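Local coordinates for GTP pyrophosphokinase (Chlorobaculum tepidum, PDB 3IBW), which probably transfers pyrophosphate from ATP to GTP to make the alarmone pppGpp, and is represented here by its ACT domain, probably a regulatory module, at residues R9-D14 and V72-R77; T31-I36 and L49-K54. The protein carries 1 engineered substitution. All coordinates share one frame; numbering follows the deposited sequence.

Contact 1 of 2, residues R9-D14 and V72-R77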
loop_
_atom_site.group_PDB
_atom_site.type_symbol
_atom_site.label_atom_id
_atom_site.label_comp_id
_atom_site.label_asym_id
_atom_site.label_seq_id
_atom_site.Cartn_x
_atom_site.Cartn_y
_atom_site.Cartn_z
ATOM N N ARG A 9 -10.010 3.417 -7.366
ATOM C CA ARG A 9 -9.743 2.045 -7.776
ATOM C C ARG A 9 -8.770 2.053 -8.946
ATOM O O ARG A 9 -8.991 2.743 -9.944
ATOM C CB ARG A 9 -11.026 1.327 -8.187
ATOM C CG ARG A 9 -10.780 -0.052 -8.804
ATOM C CD ARG A 9 -12.069 -0.849 -8.864
ATOM N NE ARG A 9 -11.947 -2.100 -9.610
ATOM C CZ ARG A 9 -11.546 -3.256 -9.093
ATOM N NH1 ARG A 9 -11.200 -3.335 -7.815
ATOM N NH2 ARG A 9 -11.521 -4.346 -9.850
ATOM N N ILE A 10 -7.695 1.283 -8.810
ATOM C CA ILE A 10 -6.675 1.178 -9.848
ATOM C C ILE A 10 -6.583 -0.274 -10.307
ATOM O O ILE A 10 -6.608 -1.192 -9.487
ATOM C CB ILE A 10 -5.276 1.589 -9.313
ATOM C CG1 ILE A 10 -5.337 2.990 -8.707
ATOM C CG2 ILE A 10 -4.228 1.535 -10.432
ATOM C CD1 ILE A 10 -5.235 2.995 -7.196
ATOM N N VAL A 11 -6.497 -0.477 -11.618
ATOM C CA VAL A 11 -6.353 -1.816 -12.182
ATOM C C VAL A 11 -5.193 -1.687 -13.176
ATOM O O VAL A 11 -5.158 -0.758 -13.991
ATOM C CB VAL A 11 -7.643 -2.290 -12.906
ATOM C CG1 VAL A 11 -7.441 -3.722 -13.426
ATOM C CG2 VAL A 11 -8.837 -2.237 -11.948
ATOM N N GLY A 12 -4.241 -2.613 -13.097
ATOM C CA GLY A 12 -3.086 -2.566 -13.975
ATOM C C GLY A 12 -2.442 -3.921 -14.196
ATOM O O GLY A 12 -2.909 -4.925 -13.670
ATOM N N GLU A 13 -1.356 -3.941 -14.959
ATOM C CA GLU A 13 -0.654 -5.183 -15.261
ATOM C C GLU A 13 0.232 -5.625 -14.107
ATOM O O GLU A 13 0.908 -4.808 -13.492
ATOM C CB GLU A 13 0.197 -5.006 -16.525
ATOM C CG GLU A 13 1.274 -3.942 -16.395
ATOM C CD GLU A 13 2.138 -3.818 -17.642
ATOM O OE1 GLU A 13 1.696 -4.263 -18.718
ATOM O OE2 GLU A 13 3.257 -3.271 -17.542
ATOM N N ASP A 14 0.216 -6.919 -13.804
ATOM C CA ASP A 14 1.040 -7.456 -12.726
ATOM C C ASP A 14 2.340 -7.945 -13.359
ATOM O O ASP A 14 2.555 -9.139 -13.546
ATOM C CB ASP A 14 0.294 -8.599 -12.024
ATOM C CG ASP A 14 1.132 -9.292 -10.964
ATOM O OD1 ASP A 14 1.981 -8.630 -10.328
ATOM O OD2 ASP A 14 0.925 -10.506 -10.756
ATOM N N VAL A 72 -0.642 0.895 -15.969
ATOM C CA VAL A 72 -1.957 1.027 -15.334
ATOM C C VAL A 72 -3.005 1.063 -16.453
ATOM O O VAL A 72 -2.830 1.771 -17.455
ATOM C CB VAL A 72 -2.080 2.341 -14.510
ATOM C CG1 VAL A 72 -3.538 2.559 -14.077
ATOM C CG2 VAL A 72 -1.177 2.274 -13.284
ATOM N N PHE A 73 -4.084 0.300 -16.291
ATOM C CA PHE A 73 -5.147 0.280 -17.291
ATOM C C PHE A 73 -6.221 1.322 -17.007
ATOM O O PHE A 73 -6.579 2.100 -17.889
ATOM C CB PHE A 73 -5.806 -1.099 -17.365
ATOM C CG PHE A 73 -4.867 -2.191 -17.781
ATOM C CD1 PHE A 73 -3.991 -2.000 -18.844
ATOM C CD2 PHE A 73 -4.857 -3.409 -17.115
ATOM C CE1 PHE A 73 -3.117 -3.009 -19.238
ATOM C CE2 PHE A 73 -3.983 -4.424 -17.502
ATOM C CZ PHE A 73 -3.112 -4.221 -18.564
ATOM N N THR A 74 -6.717 1.349 -15.772
ATOM C CA THR A 74 -7.764 2.291 -15.387
ATOM C C THR A 74 -7.596 2.828 -13.966
ATOM O O THR A 74 -7.011 2.171 -13.107
ATOM C CB THR A 74 -9.182 1.620 -15.434
ATOM O OG1 THR A 74 -9.231 0.526 -14.506
ATOM C CG2 THR A 74 -9.502 1.093 -16.837
ATOM N N VAL A 75 -8.100 4.037 -13.743
ATOM C CA VAL A 75 -8.106 4.664 -12.427
ATOM C C VAL A 75 -9.473 5.355 -12.397
ATOM O O VAL A 75 -9.791 6.163 -13.274
ATOM C CB VAL A 75 -6.997 5.721 -12.236
ATOM C CG1 VAL A 75 -7.119 6.338 -10.837
ATOM C CG2 VAL A 75 -5.631 5.075 -12.409
ATOM N N GLU A 76 -10.286 5.025 -11.404
ATOM C CA GLU A 76 -11.613 5.618 -11.291
ATOM C C GLU A 76 -11.910 5.922 -9.837
ATOM O O GLU A 76 -11.327 5.313 -8.935
ATOM C CB GLU A 76 -12.683 4.648 -11.829
ATOM C CG GLU A 76 -12.998 3.477 -10.887
ATOM C CD GLU A 76 -13.609 2.263 -11.589
ATOM O OE1 GLU A 76 -14.853 2.158 -11.658
ATOM O OE2 GLU A 76 -12.830 1.423 -12.090
ATOM N N ARG A 77 -12.798 6.881 -9.610
ATOM C CA ARG A 77 -13.205 7.214 -8.256
ATOM C C ARG A 77 -14.299 6.213 -7.852
ATOM O O ARG A 77 -15.210 5.910 -8.628
ATOM C CB ARG A 77 -13.778 8.625 -8.197
ATOM C CG ARG A 77 -14.219 9.030 -6.810
ATOM C CD ARG A 77 -14.647 10.473 -6.810
ATOM N NE ARG A 77 -15.240 10.842 -5.536
ATOM C CZ ARG A 77 -15.664 12.064 -5.246
ATOM N NH1 ARG A 77 -15.554 13.029 -6.148
ATOM N NH2 ARG A 77 -16.213 12.312 -4.064
HETATM O O HOH W 1 -10.105 1.471 -12.079
HETATM O O HOH W 2 -12.497 -0.979 -12.152
#

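Contact 2 of 2, residues T31-I36 and L49-K54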
loop_
_atom_site.group_PDB
_atom_site.type_symbol
_atom_site.label_atom_id
_atom_site.label_comp_id
_atom_site.label_asym_id
_atom_site.label_seq_id
_atom_site.Cartn_x
_atom_site.Cartn_y
_atom_site.Cartn_z
ATOM N N THR A 31 -1.549 12.830 1.445
ATOM C CA THR A 31 -2.873 12.598 2.035
ATOM C C THR A 31 -2.882 11.528 3.134
ATOM O O THR A 31 -1.905 10.811 3.356
ATOM C CB THR A 31 -3.960 12.186 0.983
ATOM O OG1 THR A 31 -3.611 10.935 0.384
ATOM C CG2 THR A 31 -4.112 13.251 -0.094
ATOM N N ASN A 32 -4.015 11.448 3.818
ATOM C CA ASN A 32 -4.235 10.508 4.910
ATOM C C ASN A 32 -4.865 9.241 4.345
ATOM O O ASN A 32 -6.016 9.259 3.924
ATOM C CB ASN A 32 -5.176 11.158 5.926
ATOM C CG ASN A 32 -5.457 10.277 7.121
ATOM O OD1 ASN A 32 -4.845 9.223 7.297
ATOM N ND2 ASN A 32 -6.396 10.709 7.956
ATOM N N ILE A 33 -4.117 8.144 4.339
ATOM C CA ILE A 33 -4.629 6.885 3.811
ATOM C C ILE A 33 -5.435 6.163 4.877
ATOM O O ILE A 33 -4.984 6.014 6.016
ATOM C CB ILE A 33 -3.462 5.975 3.323
ATOM C CG1 ILE A 33 -2.720 6.664 2.169
ATOM C CG2 ILE A 33 -4.002 4.609 2.891
ATOM C CD1 ILE A 33 -1.345 6.069 1.887
ATOM N N ARG A 34 -6.637 5.729 4.508
ATOM C CA ARG A 34 -7.495 5.009 5.434
ATOM C C ARG A 34 -7.491 3.505 5.192
ATOM O O ARG A 34 -7.385 2.723 6.134
ATOM C CB ARG A 34 -8.935 5.527 5.353
ATOM C CG ARG A 34 -9.041 7.025 5.544
ATOM C CD ARG A 34 -8.011 7.508 6.564
ATOM N NE ARG A 34 -8.383 7.189 7.937
ATOM C CZ ARG A 34 -7.519 7.135 8.945
ATOM N NH1 ARG A 34 -6.231 7.375 8.731
ATOM N NH2 ARG A 34 -7.941 6.840 10.167
ATOM N N THR A 35 -7.582 3.101 3.928
ATOM C CA THR A 35 -7.618 1.684 3.590
ATOM C C THR A 35 -6.945 1.395 2.256
ATOM O O THR A 35 -6.994 2.212 1.338
ATOM C CB THR A 35 -9.101 1.187 3.458
ATOM O OG1 THR A 35 -9.820 1.452 4.668
ATOM C CG2 THR A 35 -9.163 -0.302 3.160
ATOM N N ILE A 36 -6.287 0.246 2.173
ATOM C CA ILE A 36 -5.703 -0.200 0.918
ATOM C C ILE A 36 -6.008 -1.689 0.823
ATOM O O ILE A 36 -5.717 -2.445 1.756
ATOM C CB ILE A 36 -4.165 -0.056 0.822
ATOM C CG1 ILE A 36 -3.777 1.419 0.776
ATOM C CG2 ILE A 36 -3.658 -0.798 -0.443
ATOM C CD1 ILE A 36 -2.268 1.654 0.868
ATOM N N LEU A 49 -8.332 2.002 -2.849
ATOM C CA LEU A 49 -7.726 2.893 -1.874
ATOM C C LEU A 49 -8.748 3.871 -1.314
ATOM O O LEU A 49 -9.516 4.460 -2.076
ATOM C CB LEU A 49 -6.593 3.672 -2.569
ATOM C CG LEU A 49 -5.972 4.939 -1.965
ATOM C CD1 LEU A 49 -5.159 4.578 -0.731
ATOM C CD2 LEU A 49 -5.078 5.617 -3.001
HETATM N N MSE A 50 -8.788 4.014 0.010
HETATM C CA MSE A 50 -9.685 4.983 0.640
HETATM C C MSE A 50 -8.746 5.976 1.309
HETATM O O MSE A 50 -7.865 5.594 2.082
HETATM C CB MSE A 50 -10.579 4.343 1.703
HETATM C CG MSE A 50 -11.513 3.278 1.168
HETATM SE SE MSE A 50 -12.869 3.983 -0.006
HETATM C CE MSE A 50 -13.348 5.585 0.978
ATOM N N ILE A 51 -8.947 7.254 1.016
ATOM C CA ILE A 51 -8.102 8.308 1.558
ATOM C C ILE A 51 -8.941 9.500 1.987
ATOM O O ILE A 51 -10.086 9.642 1.547
ATOM C CB ILE A 51 -7.112 8.848 0.478
ATOM C CG1 ILE A 51 -7.897 9.371 -0.741
ATOM C CG2 ILE A 51 -6.144 7.765 0.043
ATOM C CD1 ILE A 51 -7.045 10.147 -1.732
ATOM N N PHE A 52 -8.379 10.328 2.868
ATOM C CA PHE A 52 -9.028 11.572 3.281
ATOM C C PHE A 52 -8.296 12.609 2.420
ATOM O O PHE A 52 -7.062 12.699 2.433
ATOM C CB PHE A 52 -8.845 11.850 4.772
ATOM C CG PHE A 52 -9.846 11.141 5.622
ATOM C CD1 PHE A 52 -11.183 11.522 5.614
ATOM C CD2 PHE A 52 -9.462 10.081 6.415
ATOM C CE1 PHE A 52 -12.120 10.837 6.379
ATOM C CE2 PHE A 52 -10.396 9.386 7.182
ATOM C CZ PHE A 52 -11.720 9.770 7.171
ATOM N N VAL A 53 -9.066 13.391 1.671
ATOM C CA VAL A 53 -8.497 14.369 0.761
ATOM C C VAL A 53 -9.152 15.735 0.915
ATOM O O VAL A 53 -10.313 15.843 1.303
ATOM C CB VAL A 53 -8.615 13.819 -0.699
ATOM C CG1 VAL A 53 -10.067 13.656 -1.082
ATOM C CG2 VAL A 53 -7.887 14.711 -1.665
ATOM N N LYS A 54 -8.379 16.769 0.607
ATOM C CA LYS A 54 -8.808 18.160 0.722
ATOM C C LYS A 54 -10.071 18.541 -0.023
ATOM O O LYS A 54 -11.012 19.094 0.549
ATOM C CB LYS A 54 -7.672 19.074 0.255
ATOM C CG LYS A 54 -7.934 20.561 0.404
ATOM C CD LYS A 54 -6.688 21.387 0.087
ATOM C CE LYS A 54 -6.415 21.457 -1.408
ATOM N NZ LYS A 54 -5.505 22.595 -1.747
#

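Contact 1 of 2, residues R9-D14 and V72-R77
Val11 of strand 4-13 faces both Phe73 and Thr74 of strand 72-78, forming a classic beta bulge in the antiparallel sheet of the ACT domain, a ferredoxin-like beta-alpha-beta-beta-alpha-beta fold. The carbonyl of Val11 takes two backbone donors: Phe73 N lies 2.8 Å and Thr74 N 3.2 Å from Val11 O, while Val11 N bonds back to Thr74 O. Two residues earlier on strand 4-13, Arg9 pairs with Glu76 in a second hydrogen-bonded pair, and the bond from Arg9 N to Glu76 O is nearly straight (171° at the hydrogen). Beyond the bulge Gly12 pairs with Val72, and without a side chain on Gly12 their CA atoms approach to 4.0 Å.

The tight side is the one carrying Ile10, Val72 and Val75. Ile10 CG2 meets Val72 CG1 at 3.8 Å, while the other branch reaches across less closely, Ile10 CG1 to Val75 CG2, 4.3 Å. Leu66 of helix 56-67 packs on Ile10 and Val75, and Ile22 of helix 18-28 on Val72, making this face part of the core.

The opposite face, with Arg9, Val11, Thr74 and Glu76, is wet. Arg9 and Glu76 run side by side, yet their guanidinium and carboxylate planes are 71° apart and Arg9 NE is 4.4 Å from Glu76 OE2, too far for a salt bridge. Arg9 NH1 instead bonds Asn48 on strand 44-53, and a water in the guanidinium plane accepts from NE. Thr74 holds OG1 between its backbone N and carbonyl carbon (chi1 61°), which brings Thr74 OG1 to 3.6 Å from Val11 CB. From there OG1 donates to a second water, which in turn gives its hydrogens to Arg9 O and, at 2.7 Å, to Glu76 OE2.

Contact 2 of 2, residues T31-I36 and L49-K54
Met50 O, of a selenomethionine, is gripped by two backbone donors, Arg34 N at 2.7 Å and Thr35 N at 3.1 Å. Both come from the same face of its carbonyl plane, and together they mark a classic beta bulge in the hairpin of strands 32-41 and 44-53 of the ACT fold. Met50 N bonds back to Thr35 O, and past the bulge Phe52 N reaches Asn32 O at 2.8 Å.

One face of the hairpin is apolar. Leu49 turns CG anti to its backbone N (chi1 164°), which carries CD1 over to the partner strand. There Leu49 CD1 lies 3.8 Å from Ile33 CG2, the two side chains crossing at about a right angle, and equally close to Ile36 CG1. Ile26 of helix 18-28 covers Ile33 and Leu49.

The other face holds Asn32, Thr35, Met50 and Phe52. Asn32 and Phe52 stand side by side, Asn32 CB to Phe52 CB 3.9 Å. Arg34, the extra residue of the bulge, bends at chi2 and chi3, which turns its guanidinium back over its own strand, where Arg34 NH1 makes only a weak bond, 2.7 Å, to Asn32 OD1. The same NH1 makes a salt bridge to Asp14 of the second subunit. A leucine in place of Arg34 would probably leave that carboxylate without its mate across the dimer and take away the weak tie to Asn32 OD1. Thr35 and Ile36 also pair with a strand of the second subunit, so the sheet continues through the interface. At the other end Thr31, packed by Lys58 and Leu62 of helix 56-67, buries its hydroxyl with no polar partner in the model, Thr31 OG1 lying 4.1 Å from Ile51 CG2.

How the contacts relate
Contacts 1 and 2 join neighbouring strands of one four-stranded sheet, each adding an outermost strand to the inner pair 4-13 and 44-53. Their centres lie about 17 Å apart, on opposite sides of the chain's centre, and their nearest atoms are about 5 Å apart. Both are antiparallel, both carry a classic bulge, and both put aliphatic side chains against the helices. Their polar faces differ: contact 1 has exposed residues linked through waters, whereas contact 2 has none fully exposed and lies at the dimer interface. Across that interface the end of segment 9-14 in one subunit is linked to the bulge of contact 2 in the other.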